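Local coordinates for ancillary protein 1 (Streptococcus pyogenes, PDB 2XI9) that is a pilus-presented adhesin, also named a collagen-binding protein, whose internal thioester bond is required for efficient host cell interaction, at residues 131-136 and 145-150; 154-159 and 299-304; 204-207 and 211-214; 250-255 and 282-287. All coordinates share one frame; numbering follows the deposited sequence.

Contact 1 of 4, residues 131-136 and 145-150; sequences FEEFSV and FYYAKN
Glu133 and Phe145 bring the irregular loop 131-136 closest to the start of 145-150, their CA atoms 7.3 Å apart. The loop is extended around Glu133, while the other segment runs into strand 146-149, and the CB atoms of Glu133, Ser135, Phe145 and Tyr147 all point into the gap. On the loop side Glu133 does most of the work. Its CG stands anti to the backbone N (chi1 -173°), which lays the side chain over one face of the Phe145 ring. There CG sits 3.8 Å from the centroid of the Phe145 ring and 10° off its normal, a CH-pi contact, and the carboxylate continues the stack with its plane only 8° from that of the ring. Beyond the ring, Tyr147 OH donates to Glu133 OE1 over 2.7 Å, meeting the syn lone pair from the edge of a tyrosine ring nearly coplanar with the carboxylate. At the far end of the phenylalanine, Ser135 O lies in the ring plane, 3.7 Å from Phe145 CZ. Glu133 O, buried here, has no polar partner in the model. Strand 127-130 flanks strand 146-149 on one side and strand 155-160 on the other, while helix 238-253 adds further partners: Thr239 bonds Ser135 OG, and Arg242 bonds Tyr147 OH and makes a cation-pi contact with the Tyr147 ring.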
# COMPACT_ATOMS: atom_id res chain seq x y z
N PHE A 131 5.60 18.72 -8.22
CA PHE A 131 5.07 19.89 -8.91
C PHE A 131 6.09 20.46 -9.90
O PHE A 131 5.71 21.27 -10.75
CB PHE A 131 4.59 20.95 -7.92
CG PHE A 131 4.33 22.30 -8.53
CD1 PHE A 131 5.36 23.23 -8.64
CD2 PHE A 131 3.08 22.63 -9.04
CE1 PHE A 131 5.13 24.45 -9.23
CE2 PHE A 131 2.86 23.86 -9.62
CZ PHE A 131 3.88 24.76 -9.71
N GLU A 132 7.37 20.11 -9.81
CA GLU A 132 8.36 20.67 -10.75
C GLU A 132 8.21 20.05 -12.13
O GLU A 132 8.48 20.68 -13.13
CB GLU A 132 9.79 20.46 -10.25
CG GLU A 132 10.80 21.39 -10.87
CD GLU A 132 12.23 21.09 -10.41
OE1 GLU A 132 12.71 19.99 -10.72
OE2 GLU A 132 12.85 21.97 -9.76
N GLU A 133 7.77 18.81 -12.15
CA GLU A 133 7.64 18.01 -13.34
C GLU A 133 6.41 18.52 -14.11
O GLU A 133 5.34 18.49 -13.60
CB GLU A 133 7.46 16.55 -12.91
CG GLU A 133 7.48 15.55 -14.03
CD GLU A 133 7.90 14.11 -13.64
OE1 GLU A 133 8.05 13.67 -12.46
OE2 GLU A 133 8.06 13.36 -14.62
N PHE A 134 6.57 18.99 -15.33
CA PHE A 134 5.42 19.36 -16.13
C PHE A 134 5.43 18.53 -17.39
O PHE A 134 6.39 18.58 -18.15
CB PHE A 134 5.50 20.84 -16.50
CG PHE A 134 4.38 21.31 -17.36
CD1 PHE A 134 4.43 21.16 -18.75
CD2 PHE A 134 3.29 21.99 -16.80
CE1 PHE A 134 3.41 21.63 -19.56
CE2 PHE A 134 2.26 22.46 -17.61
CZ PHE A 134 2.31 22.28 -18.99
N SER A 135 4.35 17.80 -17.63
CA SER A 135 4.25 16.99 -18.84
C SER A 135 2.77 16.69 -19.09
O SER A 135 2.07 16.28 -18.20
CB SER A 135 5.03 15.68 -18.68
OG SER A 135 5.02 14.97 -19.90
N VAL A 136 2.32 16.93 -20.31
CA VAL A 136 0.90 16.79 -20.62
C VAL A 136 0.52 15.31 -20.73
O VAL A 136 1.34 14.41 -21.08
CB VAL A 136 0.47 17.55 -21.88
CG1 VAL A 136 0.81 19.05 -21.82
CG2 VAL A 136 1.05 16.90 -23.15
N PHE A 145 2.36 13.10 -10.69
CA PHE A 145 3.67 12.45 -10.72
C PHE A 145 4.03 12.16 -9.28
O PHE A 145 4.69 12.96 -8.59
CB PHE A 145 4.66 13.38 -11.40
CG PHE A 145 4.31 13.75 -12.81
CD1 PHE A 145 4.46 12.86 -13.84
CD2 PHE A 145 3.83 15.02 -13.10
CE1 PHE A 145 4.13 13.24 -15.16
CE2 PHE A 145 3.47 15.38 -14.37
CZ PHE A 145 3.64 14.52 -15.40
N TYR A 146 3.59 11.01 -8.81
CA TYR A 146 3.77 10.65 -7.42
C TYR A 146 5.00 9.76 -7.20
O TYR A 146 5.24 8.82 -7.99
CB TYR A 146 2.57 9.86 -6.94
CG TYR A 146 1.20 10.47 -7.19
CD1 TYR A 146 0.98 11.83 -7.05
CD2 TYR A 146 0.12 9.66 -7.56
CE1 TYR A 146 -0.32 12.38 -7.26
CE2 TYR A 146 -1.16 10.22 -7.77
CZ TYR A 146 -1.36 11.57 -7.63
OH TYR A 146 -2.62 12.13 -7.83
N TYR A 147 5.70 10.02 -6.10
CA TYR A 147 6.90 9.30 -5.73
C TYR A 147 6.98 9.02 -4.25
O TYR A 147 6.40 9.75 -3.44
CB TYR A 147 8.16 10.09 -6.11
CG TYR A 147 8.30 10.39 -7.58
CD1 TYR A 147 7.80 11.55 -8.14
CD2 TYR A 147 9.02 9.52 -8.41
CE1 TYR A 147 7.95 11.82 -9.47
CE2 TYR A 147 9.16 9.78 -9.76
CZ TYR A 147 8.62 10.93 -10.29
OH TYR A 147 8.75 11.19 -11.64
N ALA A 148 7.68 7.93 -3.90
CA ALA A 148 8.13 7.73 -2.52
C ALA A 148 9.64 7.76 -2.46
O ALA A 148 10.33 7.37 -3.42
CB ALA A 148 7.58 6.40 -1.89
N LYS A 149 10.15 8.19 -1.32
CA LYS A 149 11.56 8.19 -1.06
C LYS A 149 12.00 6.84 -0.46
O LYS A 149 11.47 6.40 0.58
CB LYS A 149 11.92 9.33 -0.13
CG LYS A 149 11.80 10.70 -0.82
CD LYS A 149 12.76 11.68 -0.28
CE LYS A 149 13.99 11.81 -1.17
NZ LYS A 149 15.10 12.43 -0.40
N ASN A 150 12.96 6.19 -1.11
CA ASN A 150 13.65 5.03 -0.52
C ASN A 150 14.59 5.42 0.60
O ASN A 150 15.03 6.57 0.70
CB ASN A 150 14.43 4.27 -1.60
CG ASN A 150 13.55 3.81 -2.72
OD1 ASN A 150 12.40 3.37 -2.49
ND2 ASN A 150 14.05 3.94 -3.94
O HOH W 1 9.72 11.63 -14.87

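Contact 2 of 4, residues 154-159 and 299-304; sequences SSQVVY and DFFIPN
Across strand 311-313, the amide of Gln156 reaches the carboxylate of Asp299. That strand lies between 155-160, in the thioester-domain region, and 299-303 in a mixed seven-stranded sheet, antiparallel to both. The axes of 155-159 and 299-303 approach to 8.8 Å at 61° between their directions, a separation that fits one intervening strand. The side chain of Gln156 bridges the gap. Its CB starts toward the other strand, with chi1 at 92°, well off a staggered value; CB and CG touch nothing in 299-304 and carry the amide outward along an extended chain. CD comes within 3.7 Å of Asp299 OD2. OE1 passes 3.9 Å from Asp299 CB and takes its hydrogen bonds from the backbone N of Thr314 and of Gln315. At the tip, NE2 donates to Asp299 OD2 over 2.8 Å at a nearly straight 169°, the oxygen lying in the amide plane and offering its anti lone pair. The same NE2 also meets the edge of the Phe301 ring, in its plane, 3.9 Å from Phe301 CZ. Two residues further along, Val158 CG1 rests 3.9 Å from Phe301 CE1 and adds an apolar patch. Asn150 OD1 accepts a second bond from Gln156 NE2, so two acceptors at the nitrogen and two N-H donors at OE1 fix which end of this buried amide is which. With His317 at Asp299 OD2 and His191 at OD1, these bonds would probably offset the cost of burying the carboxylate and hold both groups in one orientation.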
# COMPACT_ATOMS: atom_id res chain seq x y z
N SER A 154 17.09 7.74 -2.80
CA SER A 154 16.57 7.66 -4.16
C SER A 154 15.06 7.70 -4.11
O SER A 154 14.45 7.66 -3.04
CB SER A 154 17.04 6.37 -4.85
OG SER A 154 16.66 5.19 -4.15
N SER A 155 14.43 7.79 -5.27
CA SER A 155 12.99 7.89 -5.37
C SER A 155 12.47 6.73 -6.24
O SER A 155 13.19 6.21 -7.09
CB SER A 155 12.56 9.22 -6.01
OG SER A 155 12.69 10.33 -5.10
N GLN A 156 11.24 6.33 -5.99
CA GLN A 156 10.57 5.36 -6.80
C GLN A 156 9.21 5.94 -7.22
O GLN A 156 8.54 6.58 -6.42
CB GLN A 156 10.43 4.02 -6.03
CG GLN A 156 9.22 3.76 -5.23
CD GLN A 156 9.18 2.36 -4.67
OE1 GLN A 156 8.41 1.52 -5.14
NE2 GLN A 156 10.01 2.10 -3.68
N VAL A 157 8.83 5.70 -8.46
CA VAL A 157 7.48 5.96 -8.94
C VAL A 157 6.50 5.19 -8.05
O VAL A 157 6.75 4.00 -7.72
CB VAL A 157 7.33 5.53 -10.40
CG1 VAL A 157 5.86 5.59 -10.86
CG2 VAL A 157 8.29 6.40 -11.31
N VAL A 158 5.44 5.85 -7.62
CA VAL A 158 4.32 5.17 -6.95
C VAL A 158 3.01 5.62 -7.56
O VAL A 158 2.94 6.68 -8.20
CB VAL A 158 4.30 5.42 -5.44
CG1 VAL A 158 5.65 4.91 -4.79
CG2 VAL A 158 4.03 6.88 -5.10
N TYR A 159 1.97 4.83 -7.30
CA TYR A 159 0.63 5.12 -7.75
C TYR A 159 -0.33 5.23 -6.60
O TYR A 159 -0.24 4.44 -5.62
CB TYR A 159 0.17 4.05 -8.71
CG TYR A 159 0.95 4.05 -9.97
CD1 TYR A 159 0.71 5.03 -10.94
CD2 TYR A 159 2.03 3.19 -10.15
CE1 TYR A 159 1.46 5.08 -12.12
CE2 TYR A 159 2.81 3.23 -11.32
CZ TYR A 159 2.53 4.20 -12.29
OH TYR A 159 3.25 4.25 -13.44
N ASP A 299 7.13 -2.66 -2.97
CA ASP A 299 6.94 -1.74 -1.87
C ASP A 299 5.52 -1.14 -1.89
O ASP A 299 4.92 -0.96 -2.94
CB ASP A 299 7.94 -0.59 -1.92
CG ASP A 299 9.40 -1.05 -1.79
OD1 ASP A 299 9.70 -2.11 -1.15
OD2 ASP A 299 10.28 -0.30 -2.29
N PHE A 300 5.03 -0.79 -0.71
CA PHE A 300 3.71 -0.16 -0.53
C PHE A 300 3.86 0.78 0.66
O PHE A 300 4.71 0.55 1.48
CB PHE A 300 2.66 -1.24 -0.31
CG PHE A 300 1.25 -0.75 -0.26
CD1 PHE A 300 0.64 -0.44 0.95
CD2 PHE A 300 0.49 -0.68 -1.41
CE1 PHE A 300 -0.70 -0.03 0.99
CE2 PHE A 300 -0.81 -0.25 -1.38
CZ PHE A 300 -1.42 0.06 -0.16
N PHE A 301 3.03 1.82 0.74
CA PHE A 301 3.16 2.91 1.70
C PHE A 301 1.81 3.35 2.23
O PHE A 301 0.89 3.60 1.47
CB PHE A 301 3.87 4.10 1.02
CG PHE A 301 5.21 3.72 0.37
CD1 PHE A 301 5.27 3.29 -0.95
CD2 PHE A 301 6.39 3.80 1.10
CE1 PHE A 301 6.46 2.94 -1.52
CE2 PHE A 301 7.60 3.41 0.53
CZ PHE A 301 7.64 3.01 -0.78
N ILE A 302 1.71 3.47 3.54
CA ILE A 302 0.46 3.83 4.22
C ILE A 302 0.71 5.10 5.01
O ILE A 302 1.69 5.20 5.76
CB ILE A 302 0.00 2.75 5.23
CG1 ILE A 302 -0.05 1.39 4.56
CG2 ILE A 302 -1.33 3.10 5.86
CD1 ILE A 302 -0.52 1.42 3.26
N PRO A 303 -0.19 6.07 4.86
CA PRO A 303 -0.07 7.36 5.49
C PRO A 303 -0.50 7.31 6.95
O PRO A 303 -1.27 6.43 7.37
CB PRO A 303 -1.00 8.25 4.64
CG PRO A 303 -2.08 7.28 4.21
CD PRO A 303 -1.32 6.01 3.91
N ASN A 304 0.03 8.25 7.72
CA ASN A 304 -0.39 8.50 9.11
C ASN A 304 -1.56 9.47 9.20
O ASN A 304 -1.80 10.09 10.26
CB ASN A 304 0.78 9.03 9.94
CG ASN A 304 1.19 10.43 9.55
OD1 ASN A 304 0.79 10.91 8.50
ND2 ASN A 304 2.00 11.10 10.40

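Contact 3 of 4, residues 204-207 and 211-214; sequences PRDT and TFLK
Asp206 and Phe212 mark the closest backbone approach, 5.8 Å between CA atoms, where the loop 204-207 turns into helix 209-222. This is a loop-to-helix junction within the thioester domain, in which a loop carboxylate folds back on the first turns of the helix that follows. The CB of Asp206 points toward the helix, and its chi1 of -76° sets CG beside its own backbone N and anti to the carbonyl carbon, carrying the carboxylate over the Phe212 backbone. OD2 then lies 3.4 Å from Phe212 CA, while OD1 reaches Thr211 CG2 more loosely at 4.1 Å. The carboxylate and ring planes are 74° apart, so the two groups do not stack. Between the segments the contact is purely one of packing; the polar need of Asp206 OD2 is met one turn further along the helix by His215 ND1. Nearness to the N-terminal end of the helix would probably also favour a negative group here. Phe198 meets the Phe212 ring edge-to-face, and Phe252 of helix 238-253 touches both Asp206 and Phe212. At the edge of the Phe212 ring, near its plane, Asp206 OD2 stands 3.7 Å from Phe212 CD1.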
# COMPACT_ATOMS: atom_id res chain seq x y z
N PRO A 204 -13.21 -2.02 -4.16
CA PRO A 204 -12.52 -3.04 -4.94
C PRO A 204 -13.43 -3.72 -5.92
O PRO A 204 -14.61 -3.98 -5.63
CB PRO A 204 -12.01 -4.02 -3.88
CG PRO A 204 -12.90 -3.86 -2.76
CD PRO A 204 -13.37 -2.44 -2.75
N ARG A 205 -12.90 -3.98 -7.09
CA ARG A 205 -13.65 -4.69 -8.09
C ARG A 205 -13.69 -6.19 -7.74
O ARG A 205 -14.70 -6.89 -7.95
CB ARG A 205 -12.99 -4.42 -9.43
CG ARG A 205 -13.72 -4.84 -10.60
CD ARG A 205 -13.07 -4.36 -11.88
NE ARG A 205 -13.33 -2.96 -12.29
CZ ARG A 205 -14.46 -2.49 -12.81
NH1 ARG A 205 -15.54 -3.25 -13.00
NH2 ARG A 205 -14.53 -1.22 -13.12
N ASP A 206 -12.60 -6.65 -7.17
CA ASP A 206 -12.36 -8.04 -6.82
C ASP A 206 -13.05 -8.38 -5.51
O ASP A 206 -13.28 -7.52 -4.69
CB ASP A 206 -10.86 -8.28 -6.67
CG ASP A 206 -10.14 -8.36 -8.00
OD1 ASP A 206 -10.58 -9.19 -8.83
OD2 ASP A 206 -9.14 -7.65 -8.22
N THR A 207 -13.29 -9.66 -5.29
CA THR A 207 -13.82 -10.17 -4.04
C THR A 207 -12.80 -11.02 -3.27
O THR A 207 -13.03 -11.31 -2.08
CB THR A 207 -15.05 -11.03 -4.29
OG1 THR A 207 -14.70 -12.19 -5.09
CG2 THR A 207 -16.10 -10.22 -5.00
N THR A 211 -6.45 -12.89 -5.44
CA THR A 211 -6.66 -12.50 -6.85
C THR A 211 -6.42 -11.01 -7.05
O THR A 211 -5.79 -10.59 -8.03
CB THR A 211 -8.10 -12.80 -7.31
OG1 THR A 211 -8.42 -14.14 -6.98
CG2 THR A 211 -8.26 -12.58 -8.82
N PHE A 212 -6.90 -10.20 -6.11
CA PHE A 212 -6.67 -8.77 -6.14
C PHE A 212 -5.17 -8.45 -6.19
O PHE A 212 -4.73 -7.66 -7.02
CB PHE A 212 -7.31 -8.07 -4.92
CG PHE A 212 -6.93 -6.64 -4.79
CD1 PHE A 212 -7.50 -5.69 -5.59
CD2 PHE A 212 -5.99 -6.24 -3.86
CE1 PHE A 212 -7.16 -4.35 -5.47
CE2 PHE A 212 -5.64 -4.89 -3.75
CZ PHE A 212 -6.23 -3.97 -4.54
N LEU A 213 -4.40 -9.14 -5.35
CA LEU A 213 -2.95 -8.83 -5.27
C LEU A 213 -2.28 -9.16 -6.61
O LEU A 213 -1.42 -8.41 -7.12
CB LEU A 213 -2.28 -9.62 -4.17
CG LEU A 213 -0.81 -9.27 -3.90
CD1 LEU A 213 -0.72 -7.78 -3.66
CD2 LEU A 213 -0.18 -10.06 -2.73
N LYS A 214 -2.70 -10.26 -7.19
CA LYS A 214 -2.18 -10.64 -8.46
C LYS A 214 -2.47 -9.57 -9.48
O LYS A 214 -1.59 -9.23 -10.26
CB LYS A 214 -2.71 -12.02 -8.91
CG LYS A 214 -2.15 -13.17 -8.02
CD LYS A 214 -2.40 -14.59 -8.58
CE LYS A 214 -3.65 -15.23 -8.02
NZ LYS A 214 -3.84 -16.63 -8.52

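Contact 4 of 4, residues 250-255 and 282-287; sequences YYFTDS and ILVEYA
Both methyls of Val284 lie on one face of the Tyr251 ring, and this is the tight part of the helix-helix contact, at the point where the backbones of 250-255 and 282-287 come closest, 7.5 Å between the CA atoms of Tyr251 and Val284. CG1, anti to the backbone N (chi1 163°), is 3.5 Å from the centroid of the Tyr251 ring and 22° off its normal. This CH-pi contact is offset toward the rim, and accordingly the shortest approach is from Val284 CG1 to Tyr251 CE1, 3.3 Å, which is close for two carbons. CG2 covers the base of the same ring, 3.8 Å from Tyr251 CG. Packing slackens toward Phe252. Its ring is reached by Val284 CG1 only at 4.1 Å from Phe252 CZ, and the methyl of Ala287 is 3.8 Å from Phe252 CE2. Within the helix, Tyr251 CD1 lies over the centre of the Phe252 ring, so the two aromatic side chains brace each other. Partly exposed Tyr251 marks the solvent side, against buried Phe252, Val284 and Ala287. The segments share no polar bond; packing is mostly apolar, with Val284 O at the Phe252 ring edge, near its plane. The contact joins the C-terminal part of helix 238-253 to helix 274-288. Helix 209-222 packs against the Phe252 and Ala287 part: His215 stacks on Phe252, and Val219 touches both residues. Arg205, from the loop before that helix, makes a cation-pi contact with Tyr251.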
# COMPACT_ATOMS: atom_id res chain seq x y z
N TYR A 250 -6.69 2.09 -10.48
CA TYR A 250 -8.01 2.53 -10.04
C TYR A 250 -9.13 1.58 -10.50
O TYR A 250 -10.12 1.43 -9.80
CB TYR A 250 -8.31 3.94 -10.54
CG TYR A 250 -7.56 5.08 -9.87
CD1 TYR A 250 -7.03 4.95 -8.58
CD2 TYR A 250 -7.40 6.27 -10.52
CE1 TYR A 250 -6.38 5.99 -7.96
CE2 TYR A 250 -6.74 7.35 -9.89
CZ TYR A 250 -6.24 7.19 -8.62
OH TYR A 250 -5.60 8.24 -8.00
N TYR A 251 -8.97 0.97 -11.67
CA TYR A 251 -9.87 -0.04 -12.16
C TYR A 251 -10.09 -1.15 -11.11
O TYR A 251 -11.23 -1.57 -10.92
CB TYR A 251 -9.37 -0.62 -13.50
CG TYR A 251 -10.25 -1.73 -14.06
CD1 TYR A 251 -10.03 -3.07 -13.72
CD2 TYR A 251 -11.32 -1.44 -14.88
CE1 TYR A 251 -10.85 -4.08 -14.22
CE2 TYR A 251 -12.14 -2.46 -15.39
CZ TYR A 251 -11.89 -3.76 -15.05
OH TYR A 251 -12.71 -4.76 -15.53
N PHE A 252 -9.03 -1.56 -10.41
CA PHE A 252 -9.10 -2.62 -9.41
C PHE A 252 -9.35 -2.08 -8.02
O PHE A 252 -10.06 -2.69 -7.27
CB PHE A 252 -7.82 -3.49 -9.40
CG PHE A 252 -7.64 -4.29 -10.68
CD1 PHE A 252 -8.51 -5.29 -10.99
CD2 PHE A 252 -6.63 -3.95 -11.58
CE1 PHE A 252 -8.37 -6.00 -12.24
CE2 PHE A 252 -6.50 -4.61 -12.82
CZ PHE A 252 -7.35 -5.63 -13.12
N THR A 253 -8.76 -0.94 -7.65
CA THR A 253 -8.94 -0.44 -6.26
C THR A 253 -10.28 0.27 -5.97
O THR A 253 -10.79 0.27 -4.84
CB THR A 253 -7.80 0.51 -5.85
OG1 THR A 253 -7.79 1.67 -6.70
CG2 THR A 253 -6.45 -0.17 -5.94
N ASP A 254 -10.78 0.95 -6.99
CA ASP A 254 -11.90 1.87 -6.88
C ASP A 254 -12.99 1.61 -7.93
O ASP A 254 -13.93 2.37 -8.05
CB ASP A 254 -11.36 3.28 -7.00
CG ASP A 254 -10.54 3.70 -5.76
OD1 ASP A 254 -11.12 3.96 -4.67
OD2 ASP A 254 -9.32 3.81 -5.90
N SER A 255 -12.86 0.52 -8.68
CA SER A 255 -13.84 0.17 -9.70
C SER A 255 -14.08 1.31 -10.71
O SER A 255 -15.20 1.57 -11.08
CB SER A 255 -15.13 -0.28 -9.04
OG SER A 255 -14.92 -1.45 -8.25
N ILE A 282 -5.52 -2.66 -22.16
CA ILE A 282 -4.48 -3.72 -22.24
C ILE A 282 -3.89 -4.12 -20.89
O ILE A 282 -3.83 -5.28 -20.56
CB ILE A 282 -3.35 -3.32 -23.24
CG1 ILE A 282 -3.87 -3.43 -24.67
CG2 ILE A 282 -2.10 -4.24 -23.06
CD1 ILE A 282 -3.13 -2.52 -25.70
N LEU A 283 -3.51 -3.13 -20.07
CA LEU A 283 -2.97 -3.41 -18.76
C LEU A 283 -3.97 -4.18 -17.90
O LEU A 283 -3.64 -5.20 -17.29
CB LEU A 283 -2.54 -2.12 -18.09
CG LEU A 283 -1.35 -1.37 -18.70
CD1 LEU A 283 -1.14 -0.06 -17.87
CD2 LEU A 283 -0.10 -2.24 -18.76
N VAL A 284 -5.22 -3.73 -17.93
CA VAL A 284 -6.23 -4.38 -17.15
C VAL A 284 -6.49 -5.81 -17.63
O VAL A 284 -6.65 -6.74 -16.81
CB VAL A 284 -7.49 -3.48 -17.17
CG1 VAL A 284 -8.71 -4.24 -16.72
CG2 VAL A 284 -7.23 -2.25 -16.27
N GLU A 285 -6.54 -5.99 -18.94
CA GLU A 285 -6.85 -7.29 -19.53
C GLU A 285 -5.71 -8.30 -19.29
O GLU A 285 -5.95 -9.43 -18.97
CB GLU A 285 -7.18 -7.16 -21.03
CG GLU A 285 -8.54 -6.47 -21.31
CD GLU A 285 -8.78 -6.21 -22.81
OE1 GLU A 285 -8.02 -6.75 -23.66
OE2 GLU A 285 -9.76 -5.49 -23.14
N TYR A 286 -4.47 -7.83 -19.34
CA TYR A 286 -3.34 -8.65 -18.98
C TYR A 286 -3.48 -9.06 -17.52
O TYR A 286 -3.45 -10.24 -17.18
CB TYR A 286 -2.00 -7.90 -19.22
CG TYR A 286 -0.85 -8.64 -18.58
CD1 TYR A 286 -0.46 -9.89 -19.02
CD2 TYR A 286 -0.19 -8.10 -17.50
CE1 TYR A 286 0.60 -10.58 -18.39
CE2 TYR A 286 0.86 -8.80 -16.86
CZ TYR A 286 1.25 -10.01 -17.32
OH TYR A 286 2.29 -10.68 -16.68
N ALA A 287 -3.65 -8.08 -16.65
CA ALA A 287 -3.78 -8.36 -15.23
C ALA A 287 -4.86 -9.39 -14.92
O ALA A 287 -4.64 -10.36 -14.15
CB ALA A 287 -4.03 -7.01 -14.46

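How the contacts relate
Contacts 1 and 2 meet in the seven-stranded mixed sheet, their centres 12 Å apart, through the neighbouring strands 146-149 and 155-160, which Ala148 O and Gln156 N join at 2.9 Å. Contacts 3 and 4 lie 9 Å apart, centre to centre, among helices 209-222, 238-253 and 274-288, and touch where Arg205 NE reaches Tyr251 O at 2.9 Å. Along the chain, contact 1 closes before contact 2 opens, and contacts 3 and 4 follow each other inside the loop that contact 2 closes. These three helices therefore lie in the chain between strands 189-193 and 299-303 of that sheet. Helix 238-253 touches both regions, packing the helices against the sheet.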